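Local coordinates for protein MHC class I antigen (PDB 7CPO) that probably presents peptides to T cells as the heavy chain of a reptilian MHC class I complex with beta2-microglobulin, at residues Val11-Glu16 / Asp79-Leu84; Asp123-Asp128 / Leu132-Ala137. All coordinates share one frame; numbering follows the deposited sequence.

Interaction 1 (Val11-Glu16 / Asp79-Leu84); sequences VTSVSE and DHLATL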
loop_
_atom_site.group_PDB
_atom_site.type_symbol
_atom_site.label_atom_id
_atom_site.label_comp_id
_atom_site.label_asym_id
_atom_site.label_seq_id
_atom_site.Cartn_x
_atom_site.Cartn_y
_atom_site.Cartn_z
ATOM N N VAL A 11 5.418 5.362 8.668
ATOM C CA VAL A 11 6.655 6.113 8.763
ATOM C C VAL A 11 7.820 5.148 8.615
ATOM O O VAL A 11 7.853 4.110 9.285
ATOM C CB VAL A 11 6.724 6.869 10.099
ATOM C CG1 VAL A 11 7.840 7.847 10.078
ATOM C CG2 VAL A 11 5.398 7.568 10.350
ATOM N N THR A 12 8.794 5.510 7.772
ATOM C CA THR A 12 9.910 4.636 7.416
ATOM C C THR A 12 11.212 5.412 7.471
ATOM O O THR A 12 11.342 6.467 6.838
ATOM C CB THR A 12 9.765 4.041 6.003
ATOM O OG1 THR A 12 8.626 3.188 5.942
ATOM C CG2 THR A 12 10.981 3.242 5.650
ATOM N N SER A 13 12.190 4.858 8.171
ATOM C CA SER A 13 13.483 5.494 8.337
ATOM C C SER A 13 14.565 4.469 8.034
ATOM O O SER A 13 14.561 3.375 8.607
ATOM C CB SER A 13 13.617 6.047 9.755
ATOM O OG SER A 13 14.450 7.186 9.782
ATOM N N VAL A 14 15.462 4.813 7.109
ATOM C CA VAL A 14 16.570 3.963 6.685
ATOM C C VAL A 14 17.875 4.680 7.003
ATOM O O VAL A 14 17.977 5.898 6.813
ATOM C CB VAL A 14 16.492 3.644 5.176
ATOM C CG1 VAL A 14 17.515 2.579 4.808
ATOM C CG2 VAL A 14 15.095 3.221 4.787
ATOM N N SER A 15 18.883 3.929 7.451
ATOM C CA SER A 15 20.138 4.535 7.881
ATOM C C SER A 15 21.216 4.547 6.796
ATOM O O SER A 15 21.761 5.614 6.492
ATOM C CB SER A 15 20.660 3.841 9.140
ATOM O OG SER A 15 21.373 4.773 9.938
ATOM N N GLU A 16 21.570 3.337 6.170
ATOM C CA GLU A 16 22.466 3.757 5.086
ATOM C C GLU A 16 21.702 3.921 3.765
ATOM O O GLU A 16 20.741 3.188 3.505
ATOM C CB GLU A 16 23.633 2.776 4.934
ATOM C CG GLU A 16 24.615 2.853 6.118
ATOM C CD GLU A 16 25.352 4.202 6.226
ATOM O OE1 GLU A 16 24.690 5.259 6.303
ATOM O OE2 GLU A 16 26.606 4.210 6.265
ATOM N N ASP A 79 17.782 9.239 15.879
ATOM C CA ASP A 79 18.224 8.803 17.199
ATOM C C ASP A 79 17.864 7.343 17.456
ATOM O O ASP A 79 18.668 6.595 18.022
ATOM C CB ASP A 79 17.604 9.686 18.274
ATOM C CG ASP A 79 18.334 10.982 18.457
ATOM O OD1 ASP A 79 19.040 11.412 17.515
ATOM O OD2 ASP A 79 18.187 11.582 19.546
ATOM N N HIS A 80 16.652 6.919 17.079
ATOM C CA HIS A 80 16.251 5.546 17.378
ATOM C C HIS A 80 17.164 4.568 16.659
ATOM O O HIS A 80 17.684 3.625 17.268
ATOM C CB HIS A 80 14.785 5.289 16.993
ATOM C CG HIS A 80 13.790 5.997 17.860
ATOM N ND1 HIS A 80 14.138 6.640 19.028
ATOM C CD2 HIS A 80 12.458 6.188 17.710
ATOM C CE1 HIS A 80 13.063 7.180 19.571
ATOM N NE2 HIS A 80 12.030 6.920 18.791
ATOM N N LEU A 81 17.389 4.797 15.360
ATOM C CA LEU A 81 18.267 3.919 14.593
ATOM C C LEU A 81 19.651 3.816 15.228
ATOM O O LEU A 81 20.254 2.736 15.225
ATOM C CB LEU A 81 18.371 4.416 13.152
ATOM C CG LEU A 81 17.133 4.037 12.346
ATOM C CD1 LEU A 81 16.947 4.911 11.115
ATOM C CD2 LEU A 81 17.209 2.565 11.993
ATOM N N ALA A 82 20.165 4.921 15.796
ATOM C CA ALA A 82 21.474 4.872 16.445
ATOM C C ALA A 82 21.432 4.047 17.726
ATOM O O ALA A 82 22.358 3.280 18.010
ATOM C CB ALA A 82 21.978 6.281 16.743
ATOM N N THR A 83 20.367 4.187 18.511
ATOM C CA THR A 83 20.288 3.475 19.781
ATOM C C THR A 83 20.087 1.977 19.570
ATOM O O THR A 83 20.641 1.161 20.323
ATOM C CB THR A 83 19.159 4.060 20.626
ATOM O OG1 THR A 83 19.500 5.398 21.003
ATOM C CG2 THR A 83 18.920 3.230 21.862
ATOM N N LEU A 84 19.296 1.597 18.554
ATOM C CA LEU A 84 19.039 0.179 18.313
ATOM C C LEU A 84 20.280 -0.547 17.828
ATOM O O LEU A 84 20.429 -1.746 18.081
ATOM C CB LEU A 84 17.921 -0.015 17.297
ATOM C CG LEU A 84 16.590 0.402 17.893
ATOM C CD1 LEU A 84 15.537 0.468 16.829
ATOM C CD2 LEU A 84 16.231 -0.561 18.977
#
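L81, on the side of helix 62-87 that faces the sheet, lowers its side chain onto S13 near the end of strand 5-14 and S15 just past it. Its CB already points toward the 11-16 segment, but the closer contact is left to the end of the side chain: CG lies anti to the carbonyl carbon (chi1 -78°), and CD1 then extends away from CA (chi2 159°). CD1 is the atom that arrives. This methyl comes up against the hydroxyl end of S13, 3.6 Å from S13 OG, with S13 CB at 3.8 Å from L81 CD1. The same methyl lies over the chain just beyond, 4.2 Å from V14 C and 4.3 Å from S15 N. S15 also turns its CB toward the helix, and this carbon stands 4.3 Å from L81 CD1, at the more exposed edge of the contact. V14, between the two serines, points its side chain away from the helix; it packs on P33 of beta2-microglobulin beneath the sheet. The backbones stay well apart, with S15 CA and L81 CA 7.0 Å distant, so one leucine spans the gap. L81 also touches F97 of the adjoining strand and Y119 of the one beyond, while S13 packs on F77, one helical turn before L81. H80 and T83 of the same helix pack on the bound peptide, so this helix meets both the ligand and the sheet. Since the junction is made by a methyl against a hydroxyl, a serine CB and backbone atoms, without polar bonding, it implies a shape-based, weakly directional seating of the helix on the sheet.

Interaction 2 (Asp123-Asp128 / Leu132-Ala137); sequences DYISLD and LTWMAA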
loop_
_atom_site.group_PDB
_atom_site.type_symbol
_atom_site.label_atom_id
_atom_site.label_comp_id
_atom_site.label_asym_id
_atom_site.label_seq_id
_atom_site.Cartn_x
_atom_site.Cartn_y
_atom_site.Cartn_z
ATOM N N ASP A 123 9.047 -7.129 14.152
ATOM C CA ASP A 123 8.453 -6.393 15.262
ATOM C C ASP A 123 9.503 -6.002 16.279
ATOM O O ASP A 123 10.390 -6.791 16.615
ATOM C CB ASP A 123 7.380 -7.215 15.973
ATOM C CG ASP A 123 6.215 -7.549 15.092
ATOM O OD1 ASP A 123 6.030 -6.873 14.066
ATOM O OD2 ASP A 123 5.446 -8.453 15.466
ATOM N N TYR A 124 9.391 -4.777 16.787
ATOM C CA TYR A 124 10.262 -4.344 17.859
ATOM C C TYR A 124 9.496 -4.118 19.157
ATOM O O TYR A 124 9.758 -4.802 20.154
ATOM C CB TYR A 124 11.036 -3.096 17.445
ATOM C CG TYR A 124 11.930 -2.601 18.552
ATOM C CD1 TYR A 124 13.116 -3.253 18.853
ATOM C CD2 TYR A 124 11.574 -1.499 19.317
ATOM C CE1 TYR A 124 13.932 -2.816 19.884
ATOM C CE2 TYR A 124 12.394 -1.043 20.345
ATOM C CZ TYR A 124 13.565 -1.709 20.628
ATOM O OH TYR A 124 14.371 -1.274 21.652
ATOM N N ILE A 125 8.557 -3.170 19.178
ATOM C CA ILE A 125 7.740 -2.882 20.355
ATOM C C ILE A 125 6.404 -2.328 19.874
ATOM O O ILE A 125 6.321 -1.678 18.824
ATOM C CB ILE A 125 8.459 -1.910 21.334
ATOM C CG1 ILE A 125 7.967 -2.120 22.768
ATOM C CG2 ILE A 125 8.330 -0.430 20.901
ATOM C CD1 ILE A 125 8.832 -1.446 23.818
ATOM N N SER A 126 5.341 -2.618 20.624
ATOM C CA SER A 126 4.026 -2.070 20.306
ATOM C C SER A 126 3.286 -1.756 21.596
ATOM O O SER A 126 3.528 -2.369 22.635
ATOM C CB SER A 126 3.188 -3.017 19.430
ATOM O OG SER A 126 2.989 -4.276 20.041
ATOM N N LEU A 127 2.393 -0.784 21.527
ATOM C CA LEU A 127 1.632 -0.384 22.696
ATOM C C LEU A 127 0.392 -1.251 22.783
ATOM O O LEU A 127 -0.312 -1.430 21.788
ATOM C CB LEU A 127 1.244 1.096 22.627
ATOM C CG LEU A 127 0.188 1.557 23.635
ATOM C CD1 LEU A 127 0.731 1.476 25.070
ATOM C CD2 LEU A 127 -0.263 2.978 23.317
ATOM N N ASP A 128 0.148 -1.815 23.960
ATOM C CA ASP A 128 -1.138 -2.441 24.263
ATOM C C ASP A 128 -1.976 -1.372 24.954
ATOM O O ASP A 128 -1.753 -1.028 26.123
ATOM C CB ASP A 128 -0.978 -3.693 25.119
ATOM C CG ASP A 128 -2.308 -4.421 25.356
ATOM O OD1 ASP A 128 -3.369 -3.892 24.945
ATOM O OD2 ASP A 128 -2.294 -5.525 25.959
ATOM N N LEU A 132 -2.262 -0.637 28.959
ATOM C CA LEU A 132 -1.309 0.469 29.025
ATOM C C LEU A 132 0.101 -0.017 29.355
ATOM O O LEU A 132 0.799 0.552 30.197
ATOM C CB LEU A 132 -1.765 1.528 30.020
ATOM C CG LEU A 132 -2.786 2.522 29.471
ATOM C CD1 LEU A 132 -3.075 3.585 30.497
ATOM C CD2 LEU A 132 -2.321 3.144 28.161
ATOM N N THR A 133 0.526 -1.082 28.676
ATOM C CA THR A 133 1.891 -1.587 28.766
ATOM C C THR A 133 2.415 -1.827 27.358
ATOM O O THR A 133 1.657 -1.823 26.382
ATOM C CB THR A 133 1.978 -2.891 29.576
ATOM O OG1 THR A 133 1.190 -3.901 28.943
ATOM C CG2 THR A 133 1.478 -2.686 31.007
ATOM N N TRP A 134 3.718 -2.075 27.248
ATOM C CA TRP A 134 4.356 -2.274 25.953
ATOM C C TRP A 134 4.779 -3.729 25.777
ATOM O O TRP A 134 5.268 -4.360 26.719
ATOM C CB TRP A 134 5.565 -1.338 25.798
ATOM C CG TRP A 134 5.184 0.150 25.780
ATOM C CD1 TRP A 134 4.968 0.954 26.862
ATOM C CD2 TRP A 134 4.969 0.973 24.621
ATOM N NE1 TRP A 134 4.637 2.229 26.456
ATOM C CE2 TRP A 134 4.636 2.271 25.084
ATOM C CE3 TRP A 134 5.030 0.741 23.233
ATOM C CZ2 TRP A 134 4.362 3.336 24.209
ATOM C CZ3 TRP A 134 4.761 1.798 22.368
ATOM C CH2 TRP A 134 4.428 3.079 22.863
ATOM N N MET A 135 4.585 -4.259 24.567
ATOM C CA MET A 135 5.041 -5.595 24.195
ATOM C C MET A 135 6.366 -5.499 23.443
ATOM O O MET A 135 6.398 -5.093 22.278
ATOM C CB MET A 135 4.012 -6.312 23.324
ATOM C CG MET A 135 2.612 -6.249 23.833
ATOM S SD MET A 135 1.484 -6.838 22.568
ATOM C CE MET A 135 2.453 -8.183 21.841
ATOM N N ALA A 136 7.441 -5.924 24.095
ATOM C CA ALA A 136 8.749 -6.035 23.468
ATOM C C ALA A 136 8.862 -7.360 22.735
ATOM O O ALA A 136 8.434 -8.400 23.239
ATOM C CB ALA A 136 9.855 -5.939 24.522
ATOM N N ALA A 137 9.454 -7.327 21.547
ATOM C CA ALA A 137 9.531 -8.546 20.752
ATOM C C ALA A 137 10.724 -9.418 21.126
ATOM O O ALA A 137 10.704 -10.617 20.837
ATOM C CB ALA A 137 9.570 -8.205 19.254
#
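The first torsion of W134 (chi1 -64°, CG anti to the carbonyl carbon) turns the indole back over the neighbouring strand to L127 CB, while that of L127 (chi1 167°, CG anti to the backbone N) carries its CG and CD1 along the ring. L127 CB sits over one face of the six-membered ring of W134, 3.7 Å from its centroid and 17° off the normal, a CH-pi contact. L127 CD1 lies over that ring system too, nearer its rim, 4.0 Å from W134 CE2. I125 comes to W134 at roughly a right angle, its CD1 3.8 Å from W134 CB. On the other side of the hairpin the hydroxyl of S126 rests beside the bent end of M135, S126 OG to M135 SD being 3.9 Å. Backbone bonds zip the strands: M135 N gives a nearly straight bond to S126 O at 2.9 Å, S126 N a longer one to M135 O at 3.2 Å, and D128 N one to T133 O at 2.9 Å. T133 N returns only a weak bond to D128 O. I125–A136 and L127–W134 are the non-hydrogen-bonded pairs, and their side chains share the face turned to the helices. There the indole NE1 bonds N155 OD1 and its ring meets W148 edge-to-face. W134 N and O, at the outer edge of strand 133-136, bond D149 OD1 and K145 NZ. Beyond the turn L132 and T133 both face D128 as a G1 beta bulge; at the opposite end Y124 and I125 both face Y117, a classic beta bulge. These features make an antiparallel beta hairpin at the edge of the MHC class I alpha 1/alpha 2 platform, with its tryptophan packed beneath the helices 141-149 and 152-176.

Interaction 1 seats the helix 62-87 on strand 5-14, while interaction 2 forms one edge of the same sheet, at strand 133-136; their centres lie 18 Å apart. They meet directly where L84 CD2 packs on Y124 OH at 3.3 Å, and Y119 of the intervening strand touches both L81 and L84. Y124 OH is also hydrogen-bonded to T144 of helix 141-149, so this tyrosine links the two groove walls. Apolar side chains of the bound peptide pack on H80, T83 and Y124, consistent with a pocket at one end of the groove. Beneath, T12, V14 and D123 contact beta2-microglobulin, D123 through W60 of that chain.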